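Local coordinates for phiAB6 tailspike (Unidentified phage, PDB 5JS4), which fragments the exopolysaccharide of the bacterium Acinetobacter baumannii and serves its phage as a trimeric tailspike built largely as a beta-helix, at residues G450-T455 against E479-N484; G399-D404 against I429-V434; R569-D574 against W593-H598. All blocks are in the same frame, centred on the assembly; numbering follows the deposited sequence.

Interactions 1 and 2 are two places along one parallel sheet of the beta-helix, their centres about 10 Å apart. Strands 426-430 and 451-453 are neighbours in it, so interaction 2 passes into interaction 1 through a probable hydrogen bond of 2.8 Å between Phe430 N and Lys452 O and a salt bridge of 2.9 Å between Asp433 OD1 and Arg454 NE. Interaction 3 belongs to a separate antiparallel sheet further along the spike, with its nearest atoms about 36 Å from interaction 1 and about 43 Å from interaction 2. It also borders a bound malonic acid, probably from the crystallisation liquor, which lies about 3 Å from the side chain of His598.

Interaction 1: residues G450-T455 against E479-N484; sequences GIKART and EVTGAN
Glu479 and Lys452 stand side by side on one face of the sheet, a parallel bridge pair with CA atoms 4.6 Å apart. In Lys452, CG lies opposite the backbone N (chi1 -176°) and the rest of the chain is extended; Glu479 is built the same way, and the two long side chains cross at a slant as they run outward. Lys452 CE rests 3.6 Å from Glu479 OE1, while NZ stays 4.0 Å from OE1, beyond salt-bridge range, and a water bonded to both closes the gap. Glu479 OE2 turns instead to Lys475 and His426, and takes a further bond from a water held by Gly450 N. Long, flexible polar chains suit this partly exposed face, where methylenes pack and charged ends reach water.

Arg454 meets the other segment through its base: its CA is 3.4 Å from Thr481 OG1, and the two side chains cross at about a right angle. Its guanidinium leads elsewhere, to a salt bridge with Asp433.

Beneath the Lys452 and Glu479 side chains the backbones are joined by a short ladder. Glu479 N gives a bond to Ile451 O (2.8 Å), Ala453 N to Glu479 O (2.9 Å) and Thr481 N to Ala453 O (3.0 Å). One residue further along, Gly482 N reaches Arg454 O at 2.9 Å, on a lone pair of the carbonyl; a side chain here would probably crowd that carbonyl, which fits glycine. The buried opposite face carries Ala453 and Val480, small and apolar as the interior requires. In-register parallel strands of successive coils, with apolar residues inside and polar ones outside, are the hallmark of the right-handed parallel beta-helix of the pectate lyase-like family.

Interaction 2: residues G399-D404 against I429-V434; sequences GIYCED and IFDRDV
Tyr401 OH donates a short hydrogen bond of 2.6 Å to Asp431 OD2, met on the syn side of the carboxylate but 31° out of its plane. Ring and carboxylate are turned 65° against each other, with Asp431 at the ring edge. A second polar link comes from Arg432, whose NH2 gives a bond to Glu403 O at 2.9 Å; the oxygen lies in the guanidinium plane, yet the donor sits above the plane of the carbonyl. One water joins the same NH2 to Glu403 OE2. Asp404 works through its carboxylate: OD2 accepts from two waters, one bridging to Asp433 O and the other to Asp433 N, while Arg408 N and Val409 N bond to its two oxygens.

Under this polar rim runs the parallel ladder. Ile429 N donates to Ile400 O (2.9 Å), Cys402 N to Ile429 O (2.9 Å) and Asp431 N to Cys402 O (3.1 Å). Further on, the chains spread to 6.5 Å between the CA atoms of Asp404 and Arg432, and a water bridges Cys402 O and Arg432 N.

Side-chain packing follows the two faces of the sheet. On one, with its CG trans to the backbone N (chi1 173°), the Tyr401 ring lies beside Ile429 and carries the hydroxyl on to Asp431. On the buried face, Cys402 CB touches Phe430 CD1 at 3.7 Å, and its sulfur makes an oblique sulfur-aromatic contact with the Phe430 ring. The compact cysteine suits a place beside so large a ring. The Tyr401 hydroxyl bond would probably stabilise an ionised Asp431 carboxylate, whose OD2 has Glu403 OE2 5.0 Å away, and Arg432 NH2 serves a backbone carbonyl that the ladder does not reach.

Interaction 3: residues R569-D574 against W593-H598; sequences RVIGAD and WGTYNH
Asp574 lies directly over the imidazole of His598 in a CH-pi contact: its CA is 3.5 Å from the ring centroid and only 3° off the ring normal. The CB of Asp574 covers the same face, 3.4 Å from His598 NE2. Tyr596 CD1 sits over the centre of the opposite face, so the imidazole is sandwiched, and Tyr580 meets it edge-to-face. A flat aromatic ring suits a slot of this kind, since it can be covered on both faces while its nitrogens bond at the rim.

Van der Waals packing supplies the second contact. Ile571 reaches across with CD1, which comes to 3.6 Å from Thr595 OG1, the two side chains crossing at about a right angle. A long branched aliphatic chain is well fitted to bridge strands whose CA atoms, Ile571 to Thr595, stand 7.9 Å apart.

Polar groups bond away from the contact, and the two segments share no hydrogen bonds. Asp574 OD1 bonds with Ser576 OG and Ala578 N, ahead in the turn. Thr595 OG1 bonds to Lys588 O of the second subunit, which also holds the strongest polar partner of His598, again Lys588; His598 NE2 bonds the bound malonic acid, whose pocket Tyr580, Tyr596 and His598 form.

Strands 566-573 and 591-597 are not direct neighbours: strand 579-586 runs between them in the antiparallel sheet, and strand 602-615 follows 591-597. At Arg569, strand 566-573, an edge strand within this chain, pairs in parallel with a strand of the second subunit, carrying the sheet across the interface.

Interaction 1: residues G450-T455 against E479-N484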
loop_
_atom_site.group_PDB
_atom_site.type_symbol
_atom_site.label_atom_id
_atom_site.label_comp_id
_atom_site.label_asym_id
_atom_site.label_seq_id
_atom_site.Cartn_x
_atom_site.Cartn_y
_atom_site.Cartn_z
ATOM N N GLY A 450 -4.163 -18.649 -11.036
ATOM C CA GLY A 450 -3.878 -17.734 -9.934
ATOM C C GLY A 450 -5.009 -17.732 -8.928
ATOM O O GLY A 450 -5.348 -18.777 -8.365
ATOM N N ILE A 451 -5.580 -16.552 -8.698
ATOM C CA ILE A 451 -6.759 -16.397 -7.857
ATOM C C ILE A 451 -7.983 -16.343 -8.761
ATOM O O ILE A 451 -8.058 -15.502 -9.658
ATOM C CB ILE A 451 -6.681 -15.108 -7.015
ATOM C CG1 ILE A 451 -5.541 -15.221 -5.999
ATOM C CG2 ILE A 451 -8.002 -14.840 -6.298
ATOM C CD1 ILE A 451 -5.094 -13.894 -5.424
ATOM N N LYS A 452 -8.933 -17.243 -8.516
ATOM C CA LYS A 452 -10.179 -17.295 -9.267
ATOM C C LYS A 452 -11.349 -17.035 -8.325
ATOM O O LYS A 452 -11.386 -17.560 -7.213
ATOM C CB LYS A 452 -10.336 -18.655 -9.949
ATOM C CG LYS A 452 -11.560 -18.771 -10.845
ATOM C CD LYS A 452 -11.666 -20.160 -11.451
ATOM C CE LYS A 452 -12.894 -20.284 -12.334
ATOM N NZ LYS A 452 -12.973 -21.618 -12.988
ATOM N N ALA A 453 -12.290 -16.212 -8.778
ATOM C CA ALA A 453 -13.492 -15.895 -8.012
ATOM C C ALA A 453 -14.625 -15.510 -8.955
ATOM O O ALA A 453 -14.381 -15.132 -10.100
ATOM C CB ALA A 453 -13.212 -14.765 -7.033
ATOM N N ARG A 454 -15.860 -15.612 -8.473
ATOM C CA ARG A 454 -17.019 -15.136 -9.227
ATOM C C ARG A 454 -17.102 -13.613 -9.211
ATOM O O ARG A 454 -17.360 -12.987 -10.241
ATOM C CB ARG A 454 -18.311 -15.723 -8.663
ATOM C CG ARG A 454 -19.532 -15.444 -9.525
ATOM C CD ARG A 454 -20.750 -16.190 -9.010
ATOM N NE ARG A 454 -21.208 -15.666 -7.728
ATOM C CZ ARG A 454 -22.213 -16.175 -7.018
ATOM N NH1 ARG A 454 -22.881 -17.240 -7.455
ATOM N NH2 ARG A 454 -22.554 -15.618 -5.863
ATOM N N THR A 455 -16.897 -13.037 -8.028
ATOM C CA THR A 455 -16.956 -11.595 -7.817
ATOM C C THR A 455 -15.787 -11.186 -6.941
ATOM O O THR A 455 -15.496 -11.845 -5.941
ATOM C CB THR A 455 -18.256 -11.187 -7.097
ATOM O OG1 THR A 455 -19.383 -11.545 -7.904
ATOM C CG2 THR A 455 -18.301 -9.685 -6.799
ATOM N N GLU A 479 -8.550 -13.988 -11.969
ATOM C CA GLU A 479 -9.572 -14.482 -12.876
ATOM C C GLU A 479 -10.930 -14.285 -12.201
ATOM O O GLU A 479 -11.254 -14.982 -11.244
ATOM C CB GLU A 479 -9.280 -15.961 -13.135
ATOM C CG GLU A 479 -10.253 -16.719 -14.015
ATOM C CD GLU A 479 -9.815 -18.163 -14.238
ATOM O OE1 GLU A 479 -10.595 -18.933 -14.826
ATOM O OE2 GLU A 479 -8.691 -18.540 -13.826
ATOM N N VAL A 480 -11.702 -13.313 -12.679
ATOM C CA VAL A 480 -13.026 -13.027 -12.124
ATOM C C VAL A 480 -14.063 -13.367 -13.189
ATOM O O VAL A 480 -14.053 -12.792 -14.275
ATOM C CB VAL A 480 -13.160 -11.553 -11.687
ATOM C CG1 VAL A 480 -14.477 -11.327 -10.950
ATOM C CG2 VAL A 480 -11.983 -11.149 -10.803
ATOM N N THR A 481 -14.956 -14.303 -12.874
ATOM C CA THR A 481 -15.817 -14.911 -13.892
ATOM C C THR A 481 -17.142 -14.179 -14.130
ATOM O O THR A 481 -17.709 -14.270 -15.220
ATOM C CB THR A 481 -16.120 -16.388 -13.563
ATOM O OG1 THR A 481 -16.910 -16.468 -12.372
ATOM C CG2 THR A 481 -14.832 -17.181 -13.381
ATOM N N GLY A 482 -17.643 -13.471 -13.121
ATOM C CA GLY A 482 -18.929 -12.781 -13.231
ATOM C C GLY A 482 -18.866 -11.532 -14.096
ATOM O O GLY A 482 -17.879 -10.794 -14.064
ATOM N N ALA A 483 -19.925 -11.289 -14.866
ATOM C CA ALA A 483 -20.004 -10.103 -15.721
ATOM C C ALA A 483 -20.079 -8.842 -14.865
ATOM O O ALA A 483 -20.922 -8.748 -13.972
ATOM C CB ALA A 483 -21.212 -10.192 -16.642
ATOM N N ASN A 484 -19.190 -7.883 -15.137
ATOM C CA ASN A 484 -19.070 -6.655 -14.336
ATOM C C ASN A 484 -18.954 -6.931 -12.830
ATOM O O ASN A 484 -19.394 -6.126 -12.001
ATOM C CB ASN A 484 -20.239 -5.697 -14.619
ATOM C CG ASN A 484 -20.061 -4.915 -15.910
ATOM O OD1 ASN A 484 -18.957 -4.800 -16.441
ATOM N ND2 ASN A 484 -21.156 -4.357 -16.413
HETATM O O HOH W 1 -5.891 -17.984 -13.088
HETATM O O HOH W 2 -10.326 -21.890 -14.650
#

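Interaction 2: residues G399-D404 against I429-V434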
loop_
_atom_site.group_PDB
_atom_site.type_symbol
_atom_site.label_atom_id
_atom_site.label_comp_id
_atom_site.label_asym_id
_atom_site.label_seq_id
_atom_site.Cartn_x
_atom_site.Cartn_y
_atom_site.Cartn_z
ATOM N N GLY A 399 -4.551 -24.295 -3.556
ATOM C CA GLY A 399 -3.903 -24.040 -2.277
ATOM C C GLY A 399 -4.945 -23.696 -1.226
ATOM O O GLY A 399 -4.916 -24.218 -0.112
ATOM N N ILE A 400 -5.867 -22.809 -1.595
ATOM C CA ILE A 400 -6.947 -22.372 -0.714
ATOM C C ILE A 400 -8.260 -22.419 -1.492
ATOM O O ILE A 400 -8.365 -21.836 -2.571
ATOM C CB ILE A 400 -6.707 -20.938 -0.194
ATOM C CG1 ILE A 400 -5.350 -20.845 0.513
ATOM C CG2 ILE A 400 -7.827 -20.517 0.749
ATOM C CD1 ILE A 400 -4.883 -19.429 0.784
ATOM N N TYR A 401 -9.253 -23.111 -0.937
ATOM C CA TYR A 401 -10.554 -23.274 -1.580
ATOM C C TYR A 401 -11.681 -22.834 -0.650
ATOM O O TYR A 401 -11.764 -23.296 0.487
ATOM C CB TYR A 401 -10.764 -24.734 -1.993
ATOM C CG TYR A 401 -12.157 -25.027 -2.514
ATOM C CD1 TYR A 401 -12.719 -24.255 -3.526
ATOM C CD2 TYR A 401 -12.911 -26.082 -1.999
ATOM C CE1 TYR A 401 -13.991 -24.518 -4.007
ATOM C CE2 TYR A 401 -14.184 -26.353 -2.477
ATOM C CZ TYR A 401 -14.719 -25.568 -3.481
ATOM O OH TYR A 401 -15.982 -25.827 -3.962
ATOM N N CYS A 402 -12.539 -21.944 -1.147
ATOM C CA CYS A 402 -13.721 -21.489 -0.413
ATOM C C CYS A 402 -14.964 -21.622 -1.289
ATOM O O CYS A 402 -15.165 -20.849 -2.228
ATOM C CB CYS A 402 -13.545 -20.039 0.047
ATOM S SG CYS A 402 -14.966 -19.355 0.930
ATOM N N GLU A 403 -15.797 -22.609 -0.967
ATOM C CA GLU A 403 -17.020 -22.887 -1.716
ATOM C C GLU A 403 -18.109 -21.850 -1.434
ATOM O O GLU A 403 -18.797 -21.402 -2.358
ATOM C CB GLU A 403 -17.532 -24.288 -1.360
ATOM C CG GLU A 403 -18.767 -24.731 -2.137
ATOM C CD GLU A 403 -19.316 -26.075 -1.682
ATOM O OE1 GLU A 403 -18.795 -26.650 -0.703
ATOM O OE2 GLU A 403 -20.282 -26.559 -2.307
ATOM N N ASP A 404 -18.259 -21.486 -0.160
ATOM C CA ASP A 404 -19.332 -20.600 0.308
ATOM C C ASP A 404 -20.693 -21.089 -0.203
ATOM O O ASP A 404 -21.399 -20.356 -0.890
ATOM C CB ASP A 404 -19.061 -19.147 -0.126
ATOM C CG ASP A 404 -19.989 -18.136 0.551
ATOM O OD1 ASP A 404 -20.736 -18.502 1.484
ATOM O OD2 ASP A 404 -19.970 -16.955 0.148
ATOM N N ILE A 429 -9.217 -20.619 -5.089
ATOM C CA ILE A 429 -10.510 -20.688 -5.759
ATOM C C ILE A 429 -11.618 -20.292 -4.792
ATOM O O ILE A 429 -11.821 -20.943 -3.766
ATOM C CB ILE A 429 -10.808 -22.102 -6.302
ATOM C CG1 ILE A 429 -9.746 -22.523 -7.320
ATOM C CG2 ILE A 429 -12.196 -22.146 -6.940
ATOM C CD1 ILE A 429 -9.836 -23.975 -7.748
ATOM N N PHE A 430 -12.313 -19.212 -5.135
ATOM C CA PHE A 430 -13.565 -18.832 -4.503
ATOM C C PHE A 430 -14.675 -19.142 -5.499
ATOM O O PHE A 430 -14.714 -18.558 -6.577
ATOM C CB PHE A 430 -13.577 -17.334 -4.190
ATOM C CG PHE A 430 -12.544 -16.910 -3.181
ATOM C CD1 PHE A 430 -12.842 -16.908 -1.825
ATOM C CD2 PHE A 430 -11.283 -16.490 -3.587
ATOM C CE1 PHE A 430 -11.901 -16.509 -0.889
ATOM C CE2 PHE A 430 -10.336 -16.091 -2.657
ATOM C CZ PHE A 430 -10.645 -16.102 -1.306
ATOM N N ASP A 431 -15.573 -20.064 -5.161
ATOM C CA ASP A 431 -16.687 -20.378 -6.064
ATOM C C ASP A 431 -17.642 -19.193 -6.208
ATOM O O ASP A 431 -18.349 -19.083 -7.209
ATOM C CB ASP A 431 -17.467 -21.607 -5.585
ATOM C CG ASP A 431 -16.723 -22.911 -5.817
ATOM O OD1 ASP A 431 -15.721 -22.931 -6.565
ATOM O OD2 ASP A 431 -17.148 -23.930 -5.238
ATOM N N ARG A 432 -17.673 -18.315 -5.208
ATOM C CA ARG A 432 -18.593 -17.185 -5.220
ATOM C C ARG A 432 -17.870 -15.850 -4.973
ATOM O O ARG A 432 -16.876 -15.570 -5.648
ATOM C CB ARG A 432 -19.758 -17.458 -4.262
ATOM C CG ARG A 432 -20.573 -18.675 -4.688
ATOM C CD ARG A 432 -21.744 -18.944 -3.763
ATOM N NE ARG A 432 -22.637 -19.963 -4.309
ATOM C CZ ARG A 432 -22.387 -21.273 -4.334
ATOM N NH1 ARG A 432 -23.284 -22.099 -4.867
ATOM N NH2 ARG A 432 -21.257 -21.776 -3.840
ATOM N N ASP A 433 -18.350 -15.036 -4.033
ATOM C CA ASP A 433 -18.014 -13.606 -4.000
ATOM C C ASP A 433 -17.079 -13.225 -2.859
ATOM O O ASP A 433 -17.199 -13.734 -1.746
ATOM C CB ASP A 433 -19.293 -12.771 -3.895
ATOM C CG ASP A 433 -20.269 -13.042 -5.026
ATOM O OD1 ASP A 433 -19.902 -13.733 -6.001
ATOM O OD2 ASP A 433 -21.412 -12.552 -4.939
ATOM N N VAL A 434 -16.164 -12.302 -3.150
ATOM C CA VAL A 434 -15.164 -11.837 -2.193
ATOM C C VAL A 434 -15.170 -10.309 -2.147
ATOM O O VAL A 434 -15.039 -9.657 -3.185
ATOM C CB VAL A 434 -13.763 -12.333 -2.596
ATOM C CG1 VAL A 434 -12.732 -11.939 -1.556
ATOM C CG2 VAL A 434 -13.763 -13.840 -2.776
HETATM O O HOH W 3 -16.426 -18.282 -2.557
HETATM O O HOH W 4 -21.839 -24.687 -3.791
HETATM O O HOH W 5 -17.390 -16.384 -0.785
HETATM O O HOH W 6 -20.551 -15.306 -2.055
#

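Interaction 3: residues R569-D574 against W593-H598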
loop_
_atom_site.group_PDB
_atom_site.type_symbol
_atom_site.label_atom_id
_atom_site.label_comp_id
_atom_site.label_asym_id
_atom_site.label_seq_id
_atom_site.Cartn_x
_atom_site.Cartn_y
_atom_site.Cartn_z
ATOM N N ARG A 569 -0.850 28.464 -16.539
ATOM C CA ARG A 569 0.210 27.763 -17.247
ATOM C C ARG A 569 1.462 28.617 -17.266
ATOM O O ARG A 569 1.392 29.810 -17.551
ATOM C CB ARG A 569 -0.239 27.449 -18.670
ATOM C CG ARG A 569 0.798 26.741 -19.521
ATOM C CD ARG A 569 0.142 26.077 -20.720
ATOM N NE ARG A 569 1.084 25.878 -21.815
ATOM C CZ ARG A 569 0.771 25.331 -22.984
ATOM N NH1 ARG A 569 -0.462 24.892 -23.216
ATOM N NH2 ARG A 569 1.701 25.207 -23.920
ATOM N N VAL A 570 2.603 28.004 -16.964
ATOM C CA VAL A 570 3.879 28.723 -17.013
ATOM C C VAL A 570 4.189 29.113 -18.456
ATOM O O VAL A 570 4.119 28.278 -19.363
ATOM C CB VAL A 570 5.041 27.916 -16.386
ATOM C CG1 VAL A 570 5.331 26.636 -17.159
ATOM C CG2 VAL A 570 6.296 28.775 -16.281
ATOM N N ILE A 571 4.491 30.393 -18.671
ATOM C CA ILE A 571 4.811 30.889 -20.013
ATOM C C ILE A 571 6.120 31.677 -20.084
ATOM O O ILE A 571 6.543 32.073 -21.166
ATOM C CB ILE A 571 3.665 31.749 -20.596
ATOM C CG1 ILE A 571 3.418 33.009 -19.754
ATOM C CG2 ILE A 571 2.391 30.920 -20.717
ATOM C CD1 ILE A 571 2.580 34.048 -20.464
ATOM N N GLY A 572 6.749 31.911 -18.937
ATOM C CA GLY A 572 7.971 32.703 -18.892
ATOM C C GLY A 572 8.352 33.060 -17.472
ATOM O O GLY A 572 8.006 32.345 -16.530
ATOM N N ALA A 573 9.068 34.174 -17.332
ATOM C CA ALA A 573 9.531 34.661 -16.037
ATOM C C ALA A 573 9.088 36.095 -15.826
ATOM O O ALA A 573 8.955 36.852 -16.785
ATOM C CB ALA A 573 11.047 34.591 -15.963
ATOM N N ASP A 574 8.880 36.476 -14.567
ATOM C CA ASP A 574 8.677 37.884 -14.234
ATOM C C ASP A 574 10.042 38.582 -14.162
ATOM O O ASP A 574 11.068 37.961 -14.440
ATOM C CB ASP A 574 7.848 38.050 -12.950
ATOM C CG ASP A 574 8.548 37.530 -11.702
ATOM O OD1 ASP A 574 9.793 37.441 -11.674
ATOM O OD2 ASP A 574 7.829 37.219 -10.732
ATOM N N TRP A 593 -6.543 33.551 -23.567
ATOM C CA TRP A 593 -5.361 33.077 -22.863
ATOM C C TRP A 593 -4.556 34.303 -22.462
ATOM O O TRP A 593 -4.182 35.110 -23.310
ATOM C CB TRP A 593 -4.532 32.142 -23.752
ATOM C CG TRP A 593 -5.269 30.891 -24.073
ATOM C CD1 TRP A 593 -5.203 29.701 -23.411
ATOM C CD2 TRP A 593 -6.234 30.723 -25.111
ATOM N NE1 TRP A 593 -6.056 28.786 -23.995
ATOM C CE2 TRP A 593 -6.704 29.393 -25.038
ATOM C CE3 TRP A 593 -6.748 31.569 -26.097
ATOM C CZ2 TRP A 593 -7.665 28.893 -25.920
ATOM C CZ3 TRP A 593 -7.705 31.070 -26.978
ATOM C CH2 TRP A 593 -8.151 29.745 -26.879
ATOM N N GLY A 594 -4.323 34.453 -21.164
ATOM C CA GLY A 594 -3.626 35.613 -20.646
ATOM C C GLY A 594 -2.145 35.594 -20.949
ATOM O O GLY A 594 -1.544 34.541 -21.180
ATOM N N THR A 595 -1.568 36.786 -20.969
ATOM C CA THR A 595 -0.123 36.938 -20.986
ATOM C C THR A 595 0.232 38.204 -20.218
ATOM O O THR A 595 -0.647 38.889 -19.695
ATOM C CB THR A 595 0.444 36.934 -22.422
ATOM O OG1 THR A 595 1.873 37.010 -22.361
ATOM C CG2 THR A 595 -0.096 38.082 -23.259
ATOM N N TYR A 596 1.519 38.502 -20.132
ATOM C CA TYR A 596 1.970 39.682 -19.411
ATOM C C TYR A 596 3.313 40.113 -19.963
ATOM O O TYR A 596 4.171 39.276 -20.256
ATOM C CB TYR A 596 2.086 39.396 -17.910
ATOM C CG TYR A 596 2.131 40.646 -17.068
ATOM C CD1 TYR A 596 3.339 41.263 -16.767
ATOM C CD2 TYR A 596 0.962 41.220 -16.586
ATOM C CE1 TYR A 596 3.378 42.418 -16.002
ATOM C CE2 TYR A 596 0.990 42.372 -15.820
ATOM C CZ TYR A 596 2.199 42.967 -15.530
ATOM O OH TYR A 596 2.225 44.115 -14.768
ATOM N N ASN A 597 3.470 41.421 -20.121
ATOM C CA ASN A 597 4.727 42.003 -20.548
ATOM C C ASN A 597 5.382 42.625 -19.328
ATOM O O ASN A 597 4.936 43.661 -18.846
ATOM C CB ASN A 597 4.481 43.050 -21.634
ATOM C CG ASN A 597 5.749 43.448 -22.354
ATOM O OD1 ASN A 597 6.790 43.647 -21.729
ATOM N ND2 ASN A 597 5.671 43.569 -23.676
ATOM N N HIS A 598 6.420 41.969 -18.820
ATOM C CA HIS A 598 7.120 42.448 -17.622
ATOM C C HIS A 598 8.116 43.565 -17.927
ATOM O O HIS A 598 8.663 44.177 -17.006
ATOM C CB HIS A 598 7.797 41.284 -16.900
ATOM C CG HIS A 598 6.829 40.368 -16.219
ATOM N ND1 HIS A 598 6.351 39.218 -16.807
ATOM C CD2 HIS A 598 6.229 40.447 -15.010
ATOM C CE1 HIS A 598 5.512 38.620 -15.984
ATOM N NE2 HIS A 598 5.416 39.347 -14.888
#